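Local coordinates for protein acetamidase (Bacillus halodurans, PDB 2II1) that binds calcium ions and probably hydrolyses carbon-nitrogen bonds, other than peptide bonds, in linear amides, at residues A[20-25]-A[62-67]; A[24-29]-A[206-211]; A[136-141]-A[171-176]; A[10-15]-A[57-62]. One frame throughout, in Å; residues are numbered along the deposited sequence. Where two conformers were deposited one is given.

Overall arrangement
Strand 60-67 joins two of the contacts: it pairs in parallel with strand 22-25 in contact 1 and antiparallel with strand 10-11 in contact 4. The centres of contacts 1 and 4 lie about 14 Å apart, and the two share G62. Segments 20-25 and 24-29 overlap at C24 and Q25, and V209 CG2 of contact 2 packs on V66 CG1 at 3.4 Å. Contact 3 is about 12 Å from contact 1 between centres; V66 N probably hydrogen-bonds G175 O (2.9 Å). It also meets contact 4, where P139 CD lies 3.1 Å from M14 O. Contact 4 approaches the pair of calcium sites that share D182: the N58 side chain is about 5 Å from a bound calcium ion, whereas contacts 1 and 2 lie away from them.

Contact 1. Residues A[20-25]-A[62-67]; sequences PIASCQ and GPLYVE
C24 and L64 meet through SG and CD2 at 3.8 Å, on the face that also carries A22 and V66. The C24 thiol is held between its own backbone N and carbonyl carbon (chi1 71°), a rotation that brings SG to the leucine methyl and, more distantly, to V66 CG2. The other L64 branch, CD1, reaches A22 CB. These pairs belong to two parallel neighbours in a mixed sheet, strands 22-25 and 60-67, whose short axes approach to 4.6 Å at 34°. Their ladder is built from backbone hydrogen bonds from Y65 N to A22 O (2.8 Å), C24 N to Y65 O and E67 N to C24 O; I21 N to P63 O precedes it. On the face of S23 and Y65, the loop residue P20 lies beside the tyrosine, CB to CB 3.8 Å, with the proline CG obliquely placed to the ring. Separately, I21 runs its CD1 to G62 O at 3.5 Å. At the far end Q25, bent at chi2, donates a hydrogen bond from NE2 to E67 OE1 (2.9 Å). The amide and carboxylate planes stand nearly perpendicular, 88° apart, and the amide nitrogen comes from above the carboxylate plane. V207 packs against both C24 and V66.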
loop_
_atom_site.group_PDB
_atom_site.type_symbol
_atom_site.label_atom_id
_atom_site.label_comp_id
_atom_site.label_asym_id
_atom_site.label_seq_id
_atom_site.Cartn_x
_atom_site.Cartn_y
_atom_site.Cartn_z
ATOM N N PRO A 20 35.427 9.527 -0.956
ATOM C CA PRO A 20 35.102 8.593 0.129
ATOM C C PRO A 20 35.721 8.988 1.469
ATOM O O PRO A 20 36.895 9.375 1.514
ATOM C CB PRO A 20 35.720 7.280 -0.344
ATOM C CG PRO A 20 35.842 7.413 -1.796
ATOM C CD PRO A 20 36.110 8.861 -2.070
ATOM N N ILE A 21 34.938 8.898 2.538
ATOM C CA ILE A 21 35.435 9.141 3.904
ATOM C C ILE A 21 36.014 7.843 4.490
ATOM O O ILE A 21 36.620 7.840 5.557
ATOM C CB ILE A 21 34.327 9.740 4.840
ATOM C CG1 ILE A 21 33.201 8.724 5.095
ATOM C CG2 ILE A 21 33.748 11.020 4.242
ATOM C CD1 ILE A 21 32.043 9.257 5.949
ATOM N N ALA A 22 35.841 6.742 3.776
ATOM C CA ALA A 22 36.217 5.449 4.305
ATOM C C ALA A 22 36.078 4.380 3.243
ATOM O O ALA A 22 35.379 4.566 2.233
ATOM C CB ALA A 22 35.379 5.118 5.466
ATOM N N SER A 23 36.785 3.283 3.471
ATOM C CA SER A 23 36.795 2.137 2.580
ATOM C C SER A 23 36.555 0.907 3.388
ATOM O O SER A 23 36.912 0.877 4.574
ATOM C CB SER A 23 38.151 1.966 1.899
ATOM O OG SER A 23 38.500 3.090 1.128
ATOM N N CYS A 24 35.952 -0.102 2.740
ATOM C CA CYS A 24 35.879 -1.457 3.291
ATOM C C CYS A 24 36.053 -2.518 2.202
ATOM O O CYS A 24 36.150 -2.206 1.020
ATOM C CB CYS A 24 34.558 -1.681 4.041
ATOM S SG CYS A 24 33.129 -1.780 3.008
ATOM N N GLN A 25 36.133 -3.770 2.637
ATOM C CA GLN A 25 36.099 -4.910 1.738
ATOM C C GLN A 25 34.691 -5.478 1.784
ATOM O O GLN A 25 33.954 -5.231 2.731
ATOM C CB GLN A 25 37.086 -5.993 2.173
ATOM C CG GLN A 25 38.541 -5.543 2.346
ATOM C CD GLN A 25 39.199 -5.037 1.057
ATOM O OE1 GLN A 25 39.002 -5.594 -0.030
ATOM N NE2 GLN A 25 39.996 -3.977 1.188
ATOM N N GLY A 62 28.660 9.317 4.955
ATOM C CA GLY A 62 29.297 8.686 3.802
ATOM C C GLY A 62 30.059 9.729 3.002
ATOM O O GLY A 62 30.196 10.870 3.456
ATOM N N PRO A 63 30.543 9.359 1.793
ATOM C CA PRO A 63 30.378 8.066 1.133
ATOM C C PRO A 63 31.400 7.002 1.519
ATOM O O PRO A 63 32.533 7.312 1.812
ATOM C CB PRO A 63 30.484 8.397 -0.355
ATOM C CG PRO A 63 31.055 9.765 -0.451
ATOM C CD PRO A 63 31.268 10.307 0.934
ATOM N N LEU A 64 30.959 5.756 1.528
ATOM C CA LEU A 64 31.821 4.613 1.821
ATOM C C LEU A 64 32.230 3.980 0.496
ATOM O O LEU A 64 31.353 3.632 -0.310
ATOM C CB LEU A 64 31.053 3.591 2.673
ATOM C CG LEU A 64 31.711 2.225 2.812
ATOM C CD1 LEU A 64 32.910 2.283 3.784
ATOM C CD2 LEU A 64 30.691 1.168 3.205
ATOM N N TYR A 65 33.545 3.813 0.292
ATOM C CA TYR A 65 34.090 3.092 -0.865
ATOM C C TYR A 65 34.202 1.602 -0.524
ATOM O O TYR A 65 34.985 1.202 0.366
ATOM C CB TYR A 65 35.478 3.650 -1.282
ATOM C CG TYR A 65 35.895 3.259 -2.697
ATOM C CD1 TYR A 65 36.392 1.983 -2.969
ATOM C CD2 TYR A 65 35.769 4.150 -3.759
ATOM C CE1 TYR A 65 36.772 1.601 -4.252
ATOM C CE2 TYR A 65 36.156 3.780 -5.057
ATOM C CZ TYR A 65 36.652 2.492 -5.291
ATOM O OH TYR A 65 37.026 2.067 -6.553
ATOM N N VAL A 66 33.422 0.787 -1.236
ATOM C CA VAL A 66 33.457 -0.674 -1.096
ATOM C C VAL A 66 34.420 -1.240 -2.171
ATOM O O VAL A 66 34.091 -1.257 -3.375
ATOM C CB VAL A 66 32.032 -1.282 -1.215
ATOM C CG1 VAL A 66 32.035 -2.786 -0.962
ATOM C CG2 VAL A 66 31.072 -0.570 -0.274
ATOM N N GLU A 67 35.614 -1.653 -1.749
ATOM C CA GLU A 67 36.639 -2.163 -2.698
ATOM C C GLU A 67 36.191 -3.508 -3.229
ATOM O O GLU A 67 35.643 -4.296 -2.475
ATOM C CB GLU A 67 37.991 -2.341 -2.031
ATOM C CG GLU A 67 38.590 -1.062 -1.498
ATOM C CD GLU A 67 40.065 -1.176 -1.143
ATOM O OE1 GLU A 67 40.667 -2.297 -1.125
ATOM O OE2 GLU A 67 40.654 -0.107 -0.882
#

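Contact 2. Residues A[24-29]-A[206-211]; sequences CQSGDT and KVNVKK
G27 N donates to V207 O at 2.6 Å and V207 N to D28 O at 3.0 Å, while T29 and K206 form an antiparallel non-hydrogen-bonded pair with CA atoms 4.3 Å apart. Among the side chains, S26 does the work of a backbone acceptor: its OG takes the amide hydrogen of V209 at 2.9 Å, nearly straight at 169°. The hydroxyl is brought there by lying opposite the serine's backbone N (chi1 -174°), and the CB of S26 rests beside V209 CG2. Residues 25-28 form a type II beta turn, which carries the chain from strand 22-25 into strand 28-34; strand 28-34 is the antiparallel neighbour of strand 201-210 in the large mixed sheet. G27 sits in this turn with a positive phi, and its CA approaches N208 OD1 at 3.1 Å, whereas N208 ND2 hydrogen-bonds E76 OE1. Within the turn, D28 OD2 receives a hydrogen bond from Q25 N at 3.1 Å, the amide arriving from above the carboxylate plane, and D28 N bonds back to Q25 O. K206 is extended along its whole length and lays its aliphatic chain past G27 O, with CE 3.5 Å away. In the conformer given, V207 CG1 comes to 3.4 Å from C24 SG, a contact that is doubtful because V207 was deposited in two conformers; the V207 side chain is further packed by V66 and L75.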
loop_
_atom_site.group_PDB
_atom_site.type_symbol
_atom_site.label_atom_id
_atom_site.label_comp_id
_atom_site.label_asym_id
_atom_site.label_seq_id
_atom_site.Cartn_x
_atom_site.Cartn_y
_atom_site.Cartn_z
ATOM N N CYS A 24 35.952 -0.102 2.740
ATOM C CA CYS A 24 35.879 -1.457 3.291
ATOM C C CYS A 24 36.053 -2.518 2.202
ATOM O O CYS A 24 36.150 -2.206 1.020
ATOM C CB CYS A 24 34.558 -1.681 4.041
ATOM S SG CYS A 24 33.129 -1.780 3.008
ATOM N N GLN A 25 36.133 -3.770 2.637
ATOM C CA GLN A 25 36.099 -4.910 1.738
ATOM C C GLN A 25 34.691 -5.478 1.784
ATOM O O GLN A 25 33.954 -5.231 2.731
ATOM C CB GLN A 25 37.086 -5.993 2.173
ATOM C CG GLN A 25 38.541 -5.543 2.346
ATOM C CD GLN A 25 39.199 -5.037 1.057
ATOM O OE1 GLN A 25 39.002 -5.594 -0.030
ATOM N NE2 GLN A 25 39.996 -3.977 1.188
ATOM N N SER A 26 34.338 -6.259 0.770
ATOM C CA SER A 26 33.114 -7.044 0.787
ATOM C C SER A 26 33.072 -7.901 2.064
ATOM O O SER A 26 34.063 -8.545 2.422
ATOM C CB SER A 26 33.054 -7.965 -0.422
ATOM O OG SER A 26 31.796 -8.624 -0.486
ATOM N N GLY A 27 31.934 -7.859 2.754
ATOM C CA GLY A 27 31.681 -8.665 3.941
ATOM C C GLY A 27 31.992 -7.980 5.248
ATOM O O GLY A 27 31.719 -8.532 6.319
ATOM N N ASP A 28 32.559 -6.779 5.180
ATOM C CA ASP A 28 32.854 -6.030 6.396
ATOM C C ASP A 28 31.591 -5.532 7.078
ATOM O O ASP A 28 30.568 -5.273 6.418
ATOM C CB ASP A 28 33.794 -4.865 6.115
ATOM C CG ASP A 28 35.240 -5.309 5.920
ATOM O OD1 ASP A 28 35.522 -6.511 6.043
ATOM O OD2 ASP A 28 36.105 -4.444 5.642
ATOM N N THR A 29 31.656 -5.463 8.407
ATOM C CA THR A 29 30.659 -4.745 9.213
ATOM C C THR A 29 30.997 -3.265 9.193
ATOM O O THR A 29 32.148 -2.896 9.463
ATOM C CB THR A 29 30.631 -5.223 10.671
ATOM O OG1 THR A 29 30.259 -6.597 10.696
ATOM C CG2 THR A 29 29.608 -4.436 11.488
ATOM N N LYS A 206 26.237 -5.021 7.480
ATOM C CA LYS A 206 27.263 -5.756 6.735
ATOM C C LYS A 206 27.081 -5.497 5.231
ATOM O O LYS A 206 25.944 -5.595 4.673
ATOM C CB LYS A 206 27.148 -7.249 7.051
ATOM C CG LYS A 206 28.228 -8.124 6.417
ATOM C CD LYS A 206 28.179 -9.565 6.956
ATOM C CE LYS A 206 28.920 -10.547 6.010
ATOM N NZ LYS A 206 29.367 -11.791 6.711
ATOM N N VAL A 207 28.174 -5.139 4.559
ATOM C CA VAL A 207 28.108 -4.817 3.146
ATOM C C VAL A 207 28.788 -5.899 2.291
ATOM O O VAL A 207 29.994 -6.168 2.458
ATOM C CB VAL A 207 28.669 -3.391 2.860
ATOM C CG1 VAL A 207 30.073 -3.213 3.441
ATOM C CG2 VAL A 207 28.643 -3.099 1.363
ATOM N N ASN A 208 28.011 -6.522 1.386
ATOM C CA ASN A 208 28.549 -7.527 0.463
ATOM C C ASN A 208 28.473 -7.045 -0.963
ATOM O O ASN A 208 27.548 -6.323 -1.338
ATOM C CB ASN A 208 27.829 -8.871 0.581
ATOM C CG ASN A 208 27.888 -9.441 1.968
ATOM O OD1 ASN A 208 28.927 -9.424 2.618
ATOM N ND2 ASN A 208 26.762 -9.949 2.438
ATOM N N VAL A 209 29.481 -7.420 -1.752
ATOM C CA VAL A 209 29.514 -7.089 -3.172
ATOM C C VAL A 209 29.014 -8.321 -3.895
ATOM O O VAL A 209 29.456 -9.444 -3.601
ATOM C CB VAL A 209 30.910 -6.711 -3.649
ATOM C CG1 VAL A 209 30.937 -6.596 -5.185
ATOM C CG2 VAL A 209 31.343 -5.421 -3.013
ATOM N N LYS A 210 28.033 -8.117 -4.770
ATOM C CA LYS A 210 27.490 -9.186 -5.589
ATOM C C LYS A 210 27.811 -8.838 -7.030
ATOM O O LYS A 210 27.528 -7.738 -7.489
ATOM C CB LYS A 210 25.976 -9.377 -5.388
ATOM C CG LYS A 210 25.566 -9.853 -3.999
ATOM C CD LYS A 210 26.073 -11.259 -3.681
ATOM C CE LYS A 210 26.731 -11.316 -2.306
ATOM N NZ LYS A 210 27.932 -12.226 -2.257
ATOM N N LYS A 211 28.411 -9.792 -7.735
ATOM C CA LYS A 211 28.938 -9.552 -9.056
ATOM C C LYS A 211 27.909 -9.702 -10.158
ATOM O O LYS A 211 28.135 -9.222 -11.268
ATOM C CB LYS A 211 30.158 -10.447 -9.291
ATOM C CG LYS A 211 31.329 -10.003 -8.438
ATOM C CD LYS A 211 32.035 -8.836 -9.116
ATOM C CE LYS A 211 32.923 -8.026 -8.187
ATOM N NZ LYS A 211 33.401 -6.793 -8.894
#

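Contact 3. Residues A[136-141]-A[171-176]; sequences GTAPPG and VEVDGA
Two irregular loops meet here, one following strand 131-136 and the other leading through a type II beta turn (residues 173-176) into strand 176-184. A138 N donates to A176 O at 3.1 Å, nearly straight at 172°, the direct hydrogen bond between the loops. A bridging water doubles the link: it donates to A138 O at 2.9 Å and to A176 O at 3.0 Å, and accepts from E172 N at 2.7 Å. A176 O is thus gripped by both an amide and the water, while three backbone groups from the two segments fix the water's position. The turn itself closes through A176 N to V173 O. Around this polar core the side chains are apolar where they touch. V173 spreads its methyls over residues 138 to 140, CG2 reaching A138 CB at 4.0 Å and CG1 facing the A138 and P139 carbonyls. P140 and E172 lie side by side and point the same way, the proline CD on E172 CB at 3.7 Å; beyond CG the glutamate bends (chi2 -62°), and its OE2 forms a salt bridge with R213. T137 turns CB toward A176 O, with its OG1 hydrogen-bonded to P170 O. L75 of strand 74-84 packs on T137 and A176, while through the backbone G136 bonds A179 of strand 176-184 and G175 bonds V66 of strand 60-67.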
loop_
_atom_site.group_PDB
_atom_site.type_symbol
_atom_site.label_atom_id
_atom_site.label_comp_id
_atom_site.label_asym_id
_atom_site.label_seq_id
_atom_site.Cartn_x
_atom_site.Cartn_y
_atom_site.Cartn_z
ATOM N N GLY A 136 21.552 5.085 -0.242
ATOM C CA GLY A 136 21.806 5.116 -1.669
ATOM C C GLY A 136 23.262 5.036 -2.055
ATOM O O GLY A 136 24.157 5.232 -1.212
ATOM N N THR A 137 23.479 4.692 -3.324
ATOM C CA THR A 137 24.800 4.714 -3.964
ATOM C C THR A 137 24.847 5.898 -4.954
ATOM O O THR A 137 23.828 6.558 -5.197
ATOM C CB THR A 137 25.078 3.362 -4.671
ATOM O OG1 THR A 137 24.071 3.099 -5.660
ATOM C CG2 THR A 137 25.105 2.212 -3.639
ATOM N N ALA A 138 26.033 6.179 -5.495
ATOM C CA ALA A 138 26.210 7.299 -6.410
ATOM C C ALA A 138 25.642 6.988 -7.797
ATOM O O ALA A 138 25.948 5.926 -8.377
ATOM C CB ALA A 138 27.708 7.671 -6.535
ATOM N N PRO A 139 24.855 7.932 -8.368
ATOM C CA PRO A 139 24.334 7.717 -9.726
ATOM C C PRO A 139 25.473 7.879 -10.723
ATOM O O PRO A 139 26.445 8.559 -10.403
ATOM C CB PRO A 139 23.263 8.815 -9.893
ATOM C CG PRO A 139 23.211 9.576 -8.593
ATOM C CD PRO A 139 24.439 9.234 -7.810
ATOM N N PRO A 140 25.376 7.244 -11.915
ATOM C CA PRO A 140 26.480 7.379 -12.862
ATOM C C PRO A 140 26.553 8.767 -13.491
ATOM O O PRO A 140 27.643 9.209 -13.891
ATOM C CB PRO A 140 26.185 6.301 -13.926
ATOM C CG PRO A 140 24.752 6.043 -13.844
ATOM C CD PRO A 140 24.295 6.397 -12.447
ATOM N N GLY A 141 25.413 9.452 -13.563
ATOM C CA GLY A 141 25.332 10.734 -14.266
ATOM C C GLY A 141 25.492 11.921 -13.343
ATOM O O GLY A 141 26.393 11.936 -12.511
ATOM N N VAL A 171 25.593 -0.805 -8.063
ATOM C CA VAL A 171 26.917 -0.200 -8.149
ATOM C C VAL A 171 27.025 0.341 -9.561
ATOM O O VAL A 171 27.095 -0.429 -10.525
ATOM C CB VAL A 171 28.029 -1.243 -7.913
ATOM C CG1 VAL A 171 29.449 -0.646 -8.178
ATOM C CG2 VAL A 171 27.937 -1.758 -6.525
ATOM N N GLU A 172 27.014 1.669 -9.691
ATOM C CA GLU A 172 27.080 2.326 -10.993
ATOM C C GLU A 172 28.400 3.072 -11.209
ATOM O O GLU A 172 28.712 3.431 -12.329
ATOM C CB GLU A 172 25.912 3.280 -11.161
ATOM C CG GLU A 172 24.539 2.619 -11.113
ATOM C CD GLU A 172 24.308 1.586 -12.223
ATOM O OE1 GLU A 172 25.080 1.530 -13.196
ATOM O OE2 GLU A 172 23.333 0.825 -12.132
ATOM N N VAL A 173 29.151 3.323 -10.137
ATOM C CA VAL A 173 30.499 3.876 -10.235
ATOM C C VAL A 173 31.356 2.941 -9.381
ATOM O O VAL A 173 30.860 2.389 -8.406
ATOM C CB VAL A 173 30.544 5.372 -9.754
ATOM C CG1 VAL A 173 29.347 6.177 -10.314
ATOM C CG2 VAL A 173 30.555 5.493 -8.258
ATOM N N ASP A 174 32.624 2.720 -9.738
ATOM C CA ASP A 174 33.428 1.738 -9.003
ATOM C C ASP A 174 33.533 2.161 -7.520
ATOM O O ASP A 174 33.659 3.363 -7.200
ATOM C CB ASP A 174 34.819 1.544 -9.619
ATOM C CG ASP A 174 34.804 0.811 -10.991
ATOM O OD1 ASP A 174 33.780 0.244 -11.467
ATOM O OD2 ASP A 174 35.875 0.817 -11.619
ATOM N N GLY A 175 33.464 1.170 -6.620
ATOM C CA GLY A 175 33.399 1.427 -5.193
ATOM C C GLY A 175 32.006 1.698 -4.642
ATOM O O GLY A 175 31.830 1.759 -3.431
ATOM N N ALA A 176 31.019 1.902 -5.514
ATOM C CA ALA A 176 29.588 2.127 -5.112
ATOM C C ALA A 176 29.315 3.516 -4.530
ATOM O O ALA A 176 28.468 4.241 -5.049
ATOM C CB ALA A 176 29.104 1.045 -4.141
HETATM O O HOH W 1 27.349 3.475 -7.673
#

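Contact 4. Residues A[10-15]-A[57-62]; sequences TIFFMD and VNPATG
I11 and A60 exchange two backbone hydrogen bonds, I11 N to A60 O at 2.8 Å and A60 N to I11 O at 3.0 Å. This is an antiparallel hydrogen-bonded pair; T10 and T61 beside it form a non-hydrogen-bonded one, and T10 CA adds a CH...O contact to A60 O at 3.1 Å. Apolar contacts flank this short ladder. The F12 ring slants across P59, CE1 to CB 3.7 Å, and T10 lies alongside the same proline, CB to CB 4.0 Å. On the other face I11 CG1 and the M14 methyl approach A60 CB; M14 is selenomethionine, and, bent at chi2 (-88°), it brings CE to 4.0 Å from A60 CB. A further, weakly polar contact is made by the ring edge of F12: V57 O lies near its plane, 3.2 Å from CD1. N58 O accepts a hydrogen bond from N146 ND2, and T61 OG1 bonds to E33 O. The pairing thus lays strand 10-11 against the start of strand 60-67; A179 of strand 176-184 packs on I11, M14 and A60, and V134 of strand 131-136 touches M14 and N58, whose side chain is about 4 Å from those of the calcium-binding N155 and D182.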
loop_
_atom_site.group_PDB
_atom_site.type_symbol
_atom_site.label_atom_id
_atom_site.label_comp_id
_atom_site.label_asym_id
_atom_site.label_seq_id
_atom_site.Cartn_x
_atom_site.Cartn_y
_atom_site.Cartn_z
ATOM N N THR A 10 29.312 14.309 6.370
ATOM C CA THR A 10 28.004 14.152 5.746
ATOM C C THR A 10 27.987 14.781 4.358
ATOM O O THR A 10 28.723 15.733 4.091
ATOM C CB THR A 10 26.833 14.701 6.622
ATOM O OG1 THR A 10 26.948 16.123 6.759
ATOM C CG2 THR A 10 26.789 14.032 7.998
ATOM N N ILE A 11 27.171 14.197 3.478
ATOM C CA ILE A 11 26.934 14.701 2.129
ATOM C C ILE A 11 25.434 15.009 1.939
ATOM O O ILE A 11 24.594 14.417 2.587
ATOM C CB ILE A 11 27.457 13.695 1.052
ATOM C CG1 ILE A 11 26.848 12.299 1.240
ATOM C CG2 ILE A 11 28.999 13.627 1.114
ATOM C CD1 ILE A 11 27.033 11.333 0.074
ATOM N N PHE A 12 25.110 15.940 1.049
ATOM C CA PHE A 12 23.721 16.325 0.787
ATOM C C PHE A 12 23.249 15.901 -0.586
ATOM O O PHE A 12 22.038 16.009 -0.890
ATOM C CB PHE A 12 23.561 17.825 1.007
ATOM C CG PHE A 12 23.771 18.210 2.431
ATOM C CD1 PHE A 12 22.798 17.940 3.364
ATOM C CD2 PHE A 12 24.982 18.770 2.862
ATOM C CE1 PHE A 12 22.998 18.232 4.701
ATOM C CE2 PHE A 12 25.187 19.072 4.211
ATOM C CZ PHE A 12 24.198 18.797 5.126
ATOM N N PHE A 13 24.184 15.373 -1.379
ATOM C CA PHE A 13 23.904 14.889 -2.724
ATOM C C PHE A 13 24.584 13.557 -2.921
ATOM O O PHE A 13 25.732 13.356 -2.478
ATOM C CB PHE A 13 24.458 15.827 -3.790
ATOM C CG PHE A 13 23.739 17.137 -3.897
ATOM C CD1 PHE A 13 23.964 18.148 -2.979
ATOM C CD2 PHE A 13 22.843 17.370 -4.928
ATOM C CE1 PHE A 13 23.297 19.352 -3.084
ATOM C CE2 PHE A 13 22.174 18.570 -5.021
ATOM C CZ PHE A 13 22.403 19.556 -4.101
HETATM N N MSE A 14 23.883 12.671 -3.625
HETATM C CA MSE A 14 24.429 11.391 -4.063
HETATM C C MSE A 14 25.169 11.704 -5.352
HETATM O O MSE A 14 24.551 12.020 -6.370
HETATM C CB MSE A 14 23.289 10.378 -4.280
HETATM C CG MSE A 14 22.478 10.075 -3.021
HETATM SE SE MSE A 14 23.204 8.598 -1.923
HETATM C CE MSE A 14 22.398 9.102 -0.105
ATOM N N ASP A 15 26.501 11.663 -5.281
ATOM C CA ASP A 15 27.381 12.255 -6.284
ATOM C C ASP A 15 28.646 11.380 -6.397
ATOM O O ASP A 15 29.335 11.092 -5.397
ATOM C CB ASP A 15 27.751 13.685 -5.833
ATOM C CG ASP A 15 28.493 14.522 -6.906
ATOM O OD1 ASP A 15 28.949 14.006 -7.952
ATOM O OD2 ASP A 15 28.638 15.739 -6.663
ATOM N N VAL A 57 19.497 20.219 5.226
ATOM C CA VAL A 57 18.497 19.183 5.411
ATOM C C VAL A 57 18.920 17.949 4.601
ATOM O O VAL A 57 19.599 18.061 3.582
ATOM C CB VAL A 57 17.092 19.700 4.981
ATOM C CG1 VAL A 57 16.068 18.571 4.969
ATOM C CG2 VAL A 57 16.647 20.857 5.909
ATOM N N ASN A 58 18.524 16.776 5.074
ATOM C CA ASN A 58 18.832 15.509 4.432
ATOM C C ASN A 58 20.346 15.235 4.372
ATOM O O ASN A 58 20.916 15.032 3.284
ATOM C CB ASN A 58 18.155 15.431 3.048
ATOM C CG ASN A 58 16.718 14.947 3.125
ATOM O OD1 ASN A 58 16.423 13.955 3.802
ATOM N ND2 ASN A 58 15.818 15.640 2.437
ATOM N N PRO A 59 21.009 15.234 5.546
ATOM C CA PRO A 59 22.384 14.784 5.598
ATOM C C PRO A 59 22.484 13.263 5.543
ATOM O O PRO A 59 21.692 12.558 6.183
ATOM C CB PRO A 59 22.861 15.315 6.947
ATOM C CG PRO A 59 21.624 15.315 7.788
ATOM C CD PRO A 59 20.535 15.702 6.862
ATOM N N ALA A 60 23.448 12.766 4.772
ATOM C CA ALA A 60 23.779 11.358 4.740
ATOM C C ALA A 60 25.237 11.184 5.196
ATOM O O ALA A 60 26.101 11.929 4.765
ATOM C CB ALA A 60 23.580 10.808 3.344
ATOM N N THR A 61 25.486 10.230 6.100
ATOM C CA THR A 61 26.842 9.850 6.494
ATOM C C THR A 61 27.444 8.984 5.378
ATOM O O THR A 61 26.806 8.052 4.907
ATOM C CB THR A 61 26.844 9.095 7.844
ATOM O OG1 THR A 61 26.309 9.945 8.876
ATOM C CG2 THR A 61 28.261 8.623 8.220
ATOM N N GLY A 62 28.660 9.317 4.955
ATOM C CA GLY A 62 29.297 8.686 3.802
ATOM C C GLY A 62 30.059 9.729 3.002
ATOM O O GLY A 62 30.196 10.870 3.456
#